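Local atomic coordinates of CRISPR-associated endoribonuclease Cas6 1 (Methanocaldococcus jannaschii DSM 2661, PDB entry 5YI6), a protein that probably acts as a CRISPR-associated endoribonuclease, binding CRISPR transcripts and cutting them into crRNA for defence against mobile genetic elements. Residues Asn39-Tyr42 and Ala43-His47; Phe158-Asn161 and Leu162-Asn165. All coordinates share one frame; numbering follows the deposited sequence.

Contact 1 (Asn39-Tyr42 and Ala43-His47)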
ATOM      1  N   ASN A  39      -8.339 -21.759   3.550  1.00 20.74           N
ATOM      2  CA  ASN A  39      -8.128 -21.946   4.975  1.00 20.68           C
ATOM      3  C   ASN A  39      -9.295 -21.314   5.741  1.00 21.60           C
ATOM      4  O   ASN A  39      -9.604 -20.128   5.529  1.00 21.00           O
ATOM      5  CB  ASN A  39      -6.799 -21.296   5.387  1.00 21.11           C
ATOM      6  CG  ASN A  39      -6.454 -21.509   6.856  1.00 20.81           C
ATOM      7  OD1 ASN A  39      -7.300 -21.867   7.670  1.00 24.60           O
ATOM      8  ND2 ASN A  39      -5.192 -21.250   7.203  1.00 23.76           N
ATOM      9  N   PRO A  40      -9.969 -22.061   6.619  1.00 27.21           N
ATOM     10  CA  PRO A  40     -11.076 -21.473   7.382  1.00 30.61           C
ATOM     11  C   PRO A  40     -10.672 -20.275   8.226  1.00 26.84           C
ATOM     12  O   PRO A  40     -11.547 -19.468   8.557  1.00 26.90           O
ATOM     13  CB  PRO A  40     -11.561 -22.637   8.264  1.00 36.00           C
ATOM     14  CG  PRO A  40     -11.140 -23.859   7.548  1.00 38.12           C
ATOM     15  CD  PRO A  40      -9.949 -23.536   6.711  1.00 30.24           C
ATOM     16  N   ALA A  41      -9.382 -20.112   8.543  1.00 23.32           N
ATOM     17  CA  ALA A  41      -8.943 -18.903   9.228  1.00 22.45           C
ATOM     18  C   ALA A  41      -9.302 -17.649   8.439  1.00 23.70           C
ATOM     19  O   ALA A  41      -9.512 -16.585   9.034  1.00 25.27           O
ATOM     20  CB  ALA A  41      -7.424 -18.951   9.478  1.00 20.44           C
ATOM     21  N   TYR A  42      -9.371 -17.743   7.109  1.00 17.60           N
ATOM     22  CA  TYR A  42      -9.730 -16.601   6.275  1.00 18.39           C
ATOM     23  C   TYR A  42     -11.110 -16.722   5.656  1.00 23.88           C
ATOM     24  O   TYR A  42     -11.801 -15.713   5.501  1.00 19.44           O
ATOM     25  CB  TYR A  42      -8.709 -16.431   5.139  1.00 15.14           C
ATOM     26  CG  TYR A  42      -7.290 -16.231   5.657  1.00 15.16           C
ATOM     27  CD1 TYR A  42      -6.877 -14.993   6.135  1.00 16.60           C
ATOM     28  CD2 TYR A  42      -6.361 -17.287   5.650  1.00 16.45           C
ATOM     29  CE1 TYR A  42      -5.558 -14.782   6.604  1.00 18.97           C
ATOM     30  CE2 TYR A  42      -5.028 -17.088   6.138  1.00 18.90           C
ATOM     31  CZ  TYR A  42      -4.643 -15.840   6.590  1.00 17.63           C
ATOM     32  OH  TYR A  42      -3.348 -15.642   7.069  1.00 17.84           O
ATOM     33  N   ALA A  43     -11.507 -17.944   5.318  1.00 20.36           N
ATOM     34  CA  ALA A  43     -12.657 -18.171   4.461  1.00 24.75           C
ATOM     35  C   ALA A  43     -13.922 -17.551   5.045  1.00 24.60           C
ATOM     36  O   ALA A  43     -14.606 -16.780   4.369  1.00 28.12           O
ATOM     37  CB  ALA A  43     -12.831 -19.674   4.244  1.00 29.24           C
ATOM     38  N   LYS A  44     -14.247 -17.868   6.299  1.00 26.49           N
ATOM     39  CA  LYS A  44     -15.468 -17.304   6.868  1.00 40.25           C
ATOM     40  C   LYS A  44     -15.345 -15.794   7.041  1.00 38.91           C
ATOM     41  O   LYS A  44     -16.253 -15.029   6.664  1.00 34.53           O
ATOM     42  CB  LYS A  44     -15.786 -17.993   8.190  1.00 47.15           C
ATOM     43  CG  LYS A  44     -14.908 -19.230   8.489  1.00 58.37           C
ATOM     44  CD  LYS A  44     -15.227 -19.792   9.881  1.00 66.37           C
ATOM     45  CE  LYS A  44     -14.336 -20.956  10.286  1.00 68.53           C
ATOM     46  NZ  LYS A  44     -13.269 -20.520  11.254  1.00 71.21           N
ATOM     47  N   ARG A  45     -14.189 -15.348   7.542  1.00 24.16           N
ATOM     48  CA  ARG A  45     -13.979 -13.940   7.878  1.00 23.24           C
ATOM     49  C   ARG A  45     -14.002 -13.039   6.659  1.00 23.21           C
ATOM     50  O   ARG A  45     -14.438 -11.885   6.761  1.00 21.19           O
ATOM     51  CB  ARG A  45     -12.642 -13.770   8.620  1.00 23.77           C
ATOM     52  CG  ARG A  45     -12.636 -14.406  10.012  1.00 25.41           C
ATOM     53  CD  ARG A  45     -11.291 -14.236  10.683  1.00 21.93           C
ATOM     54  NE  ARG A  45     -11.349 -14.598  12.111  1.00 21.52           N
ATOM     55  CZ  ARG A  45     -10.616 -15.553  12.660  1.00 23.93           C
ATOM     56  NH1 ARG A  45      -9.755 -16.232  11.906  1.00 20.69           N
ATOM     57  NH2 ARG A  45     -10.720 -15.796  13.967  1.00 22.34           N
ATOM     58  N   LEU A  46     -13.507 -13.516   5.512  1.00 17.19           N
ATOM     59  CA  LEU A  46     -13.316 -12.662   4.353  1.00 17.18           C
ATOM     60  C   LEU A  46     -14.264 -13.021   3.211  1.00 16.57           C
ATOM     61  O   LEU A  46     -14.067 -12.580   2.088  1.00 20.09           O
ATOM     62  CB  LEU A  46     -11.844 -12.687   3.914  1.00 15.55           C
ATOM     63  CG  LEU A  46     -10.902 -12.127   4.993  1.00 21.47           C
ATOM     64  CD1 LEU A  46      -9.452 -12.267   4.536  1.00 18.27           C
ATOM     65  CD2 LEU A  46     -11.215 -10.654   5.300  1.00 17.31           C
ATOM     66  N   HIS A  47     -15.324 -13.781   3.509  1.00 23.11           N
ATOM     67  CA  HIS A  47     -16.269 -14.200   2.476  1.00 25.87           C
ATOM     68  C   HIS A  47     -16.824 -13.008   1.702  1.00 20.29           C
ATOM     69  O   HIS A  47     -16.995 -13.074   0.485  1.00 22.22           O
ATOM     70  CB  HIS A  47     -17.395 -14.995   3.138  1.00 32.62           C
ATOM     71  CG  HIS A  47     -18.424 -15.497   2.179  1.00 49.37           C
ATOM     72  ND1 HIS A  47     -18.178 -16.525   1.293  1.00 56.88           N
ATOM     73  CD2 HIS A  47     -19.705 -15.112   1.963  1.00 56.75           C
ATOM     74  CE1 HIS A  47     -19.262 -16.751   0.570  1.00 58.82           C
ATOM     75  NE2 HIS A  47     -20.203 -15.905   0.955  1.00 55.86           N
TER
HETATM   76  O   HOH W   1     -12.677 -17.191   8.689  1.00 35.77           O

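Contact 2 (Phe158-Asn161 and Leu162-Asn165)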
ATOM      1  N   PHE A 158      -0.031  14.512 -13.923  1.00 21.40           N
ATOM      2  CA  PHE A 158       0.025  13.774 -12.657  1.00 19.10           C
ATOM      3  C   PHE A 158      -0.866  14.419 -11.608  1.00 18.22           C
ATOM      4  O   PHE A 158      -1.626  13.732 -10.914  1.00 20.95           O
ATOM      5  CB  PHE A 158       1.466  13.704 -12.160  1.00 19.29           C
ATOM      6  CG  PHE A 158       1.626  12.991 -10.846  1.00 17.83           C
ATOM      7  CD1 PHE A 158       1.813  11.604 -10.814  1.00 17.80           C
ATOM      8  CD2 PHE A 158       1.621  13.709  -9.659  1.00 17.92           C
ATOM      9  CE1 PHE A 158       2.012  10.936  -9.599  1.00 21.52           C
ATOM     10  CE2 PHE A 158       1.779  13.061  -8.434  1.00 18.78           C
ATOM     11  CZ  PHE A 158       1.984  11.663  -8.400  1.00 19.17           C
ATOM     12  N   TYR A 159      -0.762  15.742 -11.460  1.00 20.51           N
ATOM     13  CA  TYR A 159      -1.377  16.440 -10.340  1.00 21.95           C
ATOM     14  C   TYR A 159      -2.889  16.216 -10.299  1.00 23.01           C
ATOM     15  O   TYR A 159      -3.450  15.742  -9.293  1.00 18.62           O
ATOM     16  CB  TYR A 159      -1.030  17.936 -10.424  1.00 22.19           C
ATOM     17  CG  TYR A 159      -1.377  18.705  -9.190  1.00 20.67           C
ATOM     18  CD1 TYR A 159      -0.482  18.780  -8.116  1.00 24.44           C
ATOM     19  CD2 TYR A 159      -2.597  19.365  -9.076  1.00 20.42           C
ATOM     20  CE1 TYR A 159      -0.804  19.463  -6.967  1.00 22.00           C
ATOM     21  CE2 TYR A 159      -2.929  20.058  -7.926  1.00 23.81           C
ATOM     22  CZ  TYR A 159      -2.020  20.091  -6.867  1.00 23.19           C
ATOM     23  OH  TYR A 159      -2.313  20.767  -5.724  1.00 21.65           O
ATOM     24  N   GLU A 160      -3.580  16.589 -11.385  1.00 18.51           N
ATOM     25  CA  GLU A 160      -5.027  16.448 -11.363  1.00 20.47           C
ATOM     26  C   GLU A 160      -5.443  14.991 -11.424  1.00 15.94           C
ATOM     27  O   GLU A 160      -6.487  14.632 -10.876  1.00 20.33           O
ATOM     28  CB  GLU A 160      -5.663  17.244 -12.514  1.00 25.10           C
ATOM     29  CG  GLU A 160      -5.623  18.770 -12.252  1.00 29.94           C
ATOM     30  CD  GLU A 160      -6.332  19.179 -10.952  1.00 34.48           C
ATOM     31  OE1 GLU A 160      -7.416  18.633 -10.647  1.00 37.62           O
ATOM     32  OE2 GLU A 160      -5.811  20.060 -10.232  1.00 32.86           O
ATOM     33  N   ASN A 161      -4.671  14.142 -12.092  1.00 19.20           N
ATOM     34  CA  ASN A 161      -5.058  12.737 -12.148  1.00 18.35           C
ATOM     35  C   ASN A 161      -4.968  12.075 -10.775  1.00 18.24           C
ATOM     36  O   ASN A 161      -5.820  11.249 -10.432  1.00 20.87           O
ATOM     37  CB  ASN A 161      -4.226  11.989 -13.177  1.00 19.81           C
ATOM     38  CG  ASN A 161      -4.783  12.184 -14.581  1.00 30.62           C
ATOM     39  OD1 ASN A 161      -5.278  13.265 -14.901  1.00 30.74           O
ATOM     40  ND2 ASN A 161      -4.719  11.159 -15.406  1.00 32.02           N
ATOM     41  N   LEU A 162      -3.964  12.447  -9.971  1.00 16.96           N
ATOM     42  CA  LEU A 162      -3.883  11.932  -8.593  1.00 15.61           C
ATOM     43  C   LEU A 162      -5.087  12.404  -7.766  1.00 16.95           C
ATOM     44  O   LEU A 162      -5.712  11.616  -7.029  1.00 16.89           O
ATOM     45  CB  LEU A 162      -2.561  12.377  -7.944  1.00 16.52           C
ATOM     46  CG  LEU A 162      -2.280  11.666  -6.591  1.00 16.53           C
ATOM     47  CD1 LEU A 162      -1.978  10.171  -6.879  1.00 17.42           C
ATOM     48  CD2 LEU A 162      -1.126  12.310  -5.842  1.00 19.95           C
ATOM     49  N   LYS A 163      -5.428  13.700  -7.875  1.00 18.01           N
ATOM     50  CA  LYS A 163      -6.591  14.212  -7.142  1.00 18.34           C
ATOM     51  C   LYS A 163      -7.887  13.530  -7.590  1.00 18.70           C
ATOM     52  O   LYS A 163      -8.713  13.132  -6.765  1.00 18.16           O
ATOM     53  CB  LYS A 163      -6.699  15.727  -7.326  1.00 19.84           C
ATOM     54  CG  LYS A 163      -5.568  16.505  -6.594  1.00 22.48           C
ATOM     55  CD  LYS A 163      -5.627  17.990  -6.902  1.00 23.94           C
ATOM     56  CE  LYS A 163      -7.017  18.536  -6.675  1.00 23.11           C
ATOM     57  NZ  LYS A 163      -6.995  20.008  -6.822  1.00 26.05           N
ATOM     58  N   ASN A 164      -8.096  13.427  -8.896  1.00 18.25           N
ATOM     59  CA  ASN A 164      -9.350  12.885  -9.395  1.00 23.81           C
ATOM     60  C   ASN A 164      -9.461  11.404  -9.105  1.00 19.52           C
ATOM     61  O   ASN A 164     -10.562  10.908  -8.837  1.00 19.11           O
ATOM     62  CB  ASN A 164      -9.491  13.157 -10.883  1.00 24.84           C
ATOM     63  CG  ASN A 164      -9.767  14.620 -11.154  1.00 29.68           C
ATOM     64  OD1 ASN A 164     -10.405  15.282 -10.329  1.00 29.91           O
ATOM     65  ND2 ASN A 164      -9.319  15.127 -12.302  1.00 28.54           N
ATOM     66  N   ASN A 165      -8.345  10.686  -9.127  1.00 21.53           N
ATOM     67  CA  ASN A 165      -8.396   9.306  -8.690  1.00 18.90           C
ATOM     68  C   ASN A 165      -8.915   9.224  -7.255  1.00 18.02           C
ATOM     69  O   ASN A 165      -9.796   8.406  -6.951  1.00 16.94           O
ATOM     70  CB  ASN A 165      -7.005   8.668  -8.785  1.00 21.40           C
ATOM     71  CG  ASN A 165      -6.947   7.345  -8.044  1.00 23.49           C
ATOM     72  OD1 ASN A 165      -6.722   7.306  -6.826  1.00 17.29           O
ATOM     73  ND2 ASN A 165      -7.195   6.270  -8.763  1.00 22.23           N
TER
HETATM   74  O   HOH W   2      -9.577  17.402  -8.865  1.00 29.07           O
HETATM   75  O   HOH W   3      -9.407  17.899 -12.949  1.00 43.73           O
HETATM   76  O   HOH W   4      -8.259  12.980 -14.511  1.00 45.92           O

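Contact 1 (Asn39-Tyr42 and Ala43-His47)
An N-capped single turn, helix 40-43 of the N-terminal Cas6 region, opens this contact, and its carbonyls receive donors from Ala43-His47. Asn39 O accepts hydrogen bonds from Ala43 N, at 2.9 Å, and from Tyr42 N, while the Asn39 side chain caps the turn, OD1 accepting from Ala41 N; a short amide suits this position because it can bend back onto the first N-H. Pro40, which has no N-H to offer, fits the first turn. The chain then leaves through a type I beta turn, Lys44 to His47. Arg45 reaches back with its chain extended from CG to NE and points the edge of its guanidinium at Ala41 O: the NH1 hydrogen bond is 2.9 Å long, in the guanidinium plane and on a carbonyl lone pair. The same NH1 forms a salt bridge with Glu100 of helix 88-101, against which the turn packs; a long side chain with several N-H groups serves both. Leu46 N hydrogen-bonds Tyr42 O at 2.8 Å, and Leu46 CD1 lies 4.1 Å from Tyr42 CD1, two buried side chains running side by side. The hydroxyl of Tyr42 bonds Asp101. On the exposed side Lys44 NZ adds a weak bond to Pro40 O.

Contact 2 (Phe158-Asn161 and Leu162-Asn165)
The ring of Tyr159 has the carboxylate oxygen Glu160 OE2 at its edge, in the ring plane, while the aliphatic part of Lys163 crosses it at a slant, CD coming within 3.6 Å of Tyr159 CE2. Beyond the two segments Tyr159 stacks with Phe184 of strand 182-195, and its hydroxyl bonds Glu183 and the backbone N of Phe184; tyrosine thus combines an apolar ring with a polar end that reaches the sheet. The Phe158 ring meets Leu162 CD2 obliquely, 4.0 Å from CE2. These two side chains run alongside each other, each with CG anti to the backbone N (chi1 179° in Phe158); apolar side chains suit this buried face, where both also touch Phe184.

Lys163 bends at chi3 (51°), bringing NZ to 3.6 Å from Glu160 OE2, a long salt bridge. The stronger partner of its ammonium is Glu183, and two carboxylates near NZ would probably favour its charged form. On the polar side, Glu160 OE1 and the amide of Asn164 are joined by two waters, one donating to Asn164 OD1 at 2.7 Å and the other accepting from Asn164 ND2 at 2.8 Å. Asparagine can serve both because its amide carries an acceptor and a donor; a third water links its ND2, by a longer contact, to Asn161 OD1.

Beneath the side chains, four backbone bonds run from Leu162, Lys163, Asn164 and Asn165 to the carbonyls four residues earlier, Leu162 N to Phe158 O being 2.8 Å. The pattern is that of the first turns of an amphipathic alpha-helix, 158-174, the first helix of the ferredoxin-like beta-alpha-beta-beta-alpha-beta fold of the C-terminal Cas6 region, laid with its apolar and aromatic side against strand 182-195 of the four-stranded antiparallel sheet.

In the fold
Contacts 1 and 2 lie on opposite sides of the chain's centre, their own centres 35 Å apart and their nearest atoms about 22 Å apart, one in each of the two Cas6 family regions. Contact 1 is the one that includes a probable active-site residue, His47, the proposed proton donor, and the side chain of Leu46 is about 10 Å from that of Tyr32, the proposed proton acceptor. In contact 2 the side chain of Asn165 stands about 11 Å from that of Lys53, the proposed transition-state stabiliser. A separate phosphate ion, probably from crystallisation, lies near each: about 4 Å from the Asn39 side chain and about 5 Å from that of Asn165.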